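Local coordinates for protein oxidoreductase, Gfo/Idh/MocA family (Vibrio cholerae, PDB 1XEA) that is probably an NAD(P)-dependent oxidoreductase of the Gfo/Idh/MocA family, with a Rossmann-type nucleotide-binding domain, whose substrate is not established, at residues K16-V21 and P89-K94. Numbering follows the deposited sequence.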
loop_
_atom_site.group_PDB
_atom_site.type_symbol
_atom_site.label_atom_id
_atom_site.label_comp_id
_atom_site.label_asym_id
_atom_site.label_seq_id
_atom_site.Cartn_x
_atom_site.Cartn_y
_atom_site.Cartn_z
ATOM N N LYS A 16 -28.197 5.123 -12.205
ATOM C CA LYS A 16 -26.927 4.503 -11.837
ATOM C C LYS A 16 -26.966 3.475 -10.705
ATOM O O LYS A 16 -26.217 2.500 -10.729
ATOM C CB LYS A 16 -25.895 5.571 -11.466
ATOM C CG LYS A 16 -25.138 6.182 -12.625
ATOM C CD LYS A 16 -23.953 6.999 -12.109
ATOM C CE LYS A 16 -23.120 7.621 -13.243
ATOM N NZ LYS A 16 -21.936 8.393 -12.717
ATOM N N ALA A 17 -27.829 3.672 -9.716
ATOM C CA ALA A 17 -27.861 2.744 -8.595
ATOM C C ALA A 17 -29.205 2.104 -8.305
ATOM O O ALA A 17 -29.363 0.885 -8.387
ATOM C CB ALA A 17 -27.355 3.450 -7.339
ATOM N N TYR A 18 -30.175 2.935 -7.952
ATOM C CA TYR A 18 -31.501 2.442 -7.602
ATOM C C TYR A 18 -32.162 1.540 -8.643
ATOM O O TYR A 18 -32.399 0.356 -8.390
ATOM C CB TYR A 18 -32.402 3.624 -7.263
ATOM C CG TYR A 18 -31.952 4.351 -6.026
ATOM C CD1 TYR A 18 -31.446 5.637 -6.102
ATOM C CD2 TYR A 18 -32.056 3.756 -4.767
ATOM C CE1 TYR A 18 -31.062 6.324 -4.954
ATOM C CE2 TYR A 18 -31.676 4.432 -3.609
ATOM C CZ TYR A 18 -31.183 5.719 -3.710
ATOM O OH TYR A 18 -30.842 6.420 -2.572
ATOM N N LEU A 19 -32.451 2.095 -9.810
ATOM C CA LEU A 19 -33.090 1.321 -10.861
ATOM C C LEU A 19 -32.399 -0.025 -11.091
ATOM O O LEU A 19 -33.044 -1.077 -11.037
ATOM C CB LEU A 19 -33.122 2.124 -12.159
ATOM C CG LEU A 19 -34.449 2.053 -12.907
ATOM C CD1 LEU A 19 -34.299 2.792 -14.221
ATOM C CD2 LEU A 19 -34.852 0.610 -13.151
ATOM N N PRO A 20 -31.075 -0.015 -11.334
ATOM C CA PRO A 20 -30.398 -1.291 -11.557
ATOM C C PRO A 20 -30.505 -2.278 -10.395
ATOM O O PRO A 20 -30.558 -3.490 -10.608
ATOM C CB PRO A 20 -28.958 -0.870 -11.861
ATOM C CG PRO A 20 -28.814 0.439 -11.176
ATOM C CD PRO A 20 -30.123 1.106 -11.449
ATOM N N VAL A 21 -30.552 -1.774 -9.169
ATOM C CA VAL A 21 -30.657 -2.656 -8.016
ATOM C C VAL A 21 -32.070 -3.184 -7.872
ATOM O O VAL A 21 -32.263 -4.352 -7.592
ATOM C CB VAL A 21 -30.270 -1.934 -6.712
ATOM C CG1 VAL A 21 -30.646 -2.782 -5.509
ATOM C CG2 VAL A 21 -28.794 -1.646 -6.709
ATOM N N PRO A 89 -46.095 4.279 2.379
ATOM C CA PRO A 89 -44.698 4.350 2.823
ATOM C C PRO A 89 -43.894 5.096 1.758
ATOM O O PRO A 89 -43.882 4.705 0.591
ATOM C CB PRO A 89 -44.304 2.883 2.923
ATOM C CG PRO A 89 -45.591 2.231 3.339
ATOM C CD PRO A 89 -46.597 2.894 2.437
ATOM N N THR A 90 -43.232 6.174 2.151
ATOM C CA THR A 90 -42.460 6.950 1.188
ATOM C C THR A 90 -40.948 6.906 1.409
ATOM O O THR A 90 -40.462 6.963 2.539
ATOM C CB THR A 90 -42.911 8.441 1.183
ATOM O OG1 THR A 90 -44.286 8.517 0.803
ATOM C CG2 THR A 90 -42.082 9.268 0.209
ATOM N N PHE A 91 -40.213 6.823 0.306
ATOM C CA PHE A 91 -38.763 6.801 0.335
ATOM C C PHE A 91 -38.282 7.996 -0.464
ATOM O O PHE A 91 -38.811 8.280 -1.540
ATOM C CB PHE A 91 -38.246 5.522 -0.307
ATOM C CG PHE A 91 -36.762 5.502 -0.498
ATOM C CD1 PHE A 91 -35.924 5.049 0.509
ATOM C CD2 PHE A 91 -36.199 5.941 -1.690
ATOM C CE1 PHE A 91 -34.539 5.029 0.335
ATOM C CE2 PHE A 91 -34.816 5.925 -1.876
ATOM C CZ PHE A 91 -33.985 5.469 -0.860
ATOM N N VAL A 92 -37.289 8.697 0.070
ATOM C CA VAL A 92 -36.735 9.860 -0.607
ATOM C C VAL A 92 -35.226 9.823 -0.499
ATOM O O VAL A 92 -34.681 9.630 0.581
ATOM C CB VAL A 92 -37.242 11.187 0.008
ATOM C CG1 VAL A 92 -36.614 12.371 -0.717
ATOM C CG2 VAL A 92 -38.758 11.261 -0.097
ATOM N N ASP A 93 -34.551 10.006 -1.624
ATOM C CA ASP A 93 -33.100 9.992 -1.635
ATOM C C ASP A 93 -32.576 11.278 -1.015
ATOM O O ASP A 93 -33.075 12.362 -1.308
ATOM C CB ASP A 93 -32.590 9.837 -3.068
ATOM C CG ASP A 93 -31.085 9.702 -3.136
ATOM O OD1 ASP A 93 -30.524 8.896 -2.350
ATOM O OD2 ASP A 93 -30.457 10.385 -3.985
ATOM N N LYS A 94 -31.578 11.147 -0.148
ATOM C CA LYS A 94 -30.979 12.294 0.525
ATOM C C LYS A 94 -30.572 13.343 -0.503
ATOM O O LYS A 94 -30.101 13.007 -1.583
ATOM C CB LYS A 94 -29.759 11.846 1.330
ATOM C CG LYS A 94 -28.598 11.365 0.482
ATOM C CD LYS A 94 -27.761 12.533 -0.020
ATOM C CE LYS A 94 -27.076 12.208 -1.341
ATOM N NZ LYS A 94 -26.226 13.345 -1.783
#
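Tyr18 reaches from its helix to segment 89-94 and gives its phenol hydrogen to Asp93, with OH 2.5 Å from OD1. OD1 lies at the edge of the tyrosine ring, near its plane, and the carboxylate is turned 76° against the ring. The hydroxyl in turn approaches the carboxylate from well above its plane, 53° out of it. CB of Asp93 points toward the helix, and CG is anti to the backbone N, beside the carbonyl carbon; the carboxylate thus stands on the helix side of segment 89-94.

Two residues earlier, on the same side, Phe91 brings its far end up to the phenol. Its CZ lies 3.7 Å from Tyr18 CE2, and the tyrosine hydroxyl comes in at the edge of the phenylalanine ring. The two rings are inclined at 71° with centroids 5.7 Å apart, an oblique meeting.

All three touching residues are buried. The contact lays helix 12-22, which follows the glycine-rich turn after strand 3-8, across to strand 90-93 of the parallel Rossmann sheet. Met68 of the neighbouring strand 66-69 touches both aromatic side chains, and His70 stacks on Tyr18, while helix 268-281 packs alongside, with Met271 against Tyr18 and Trp275 against Phe91.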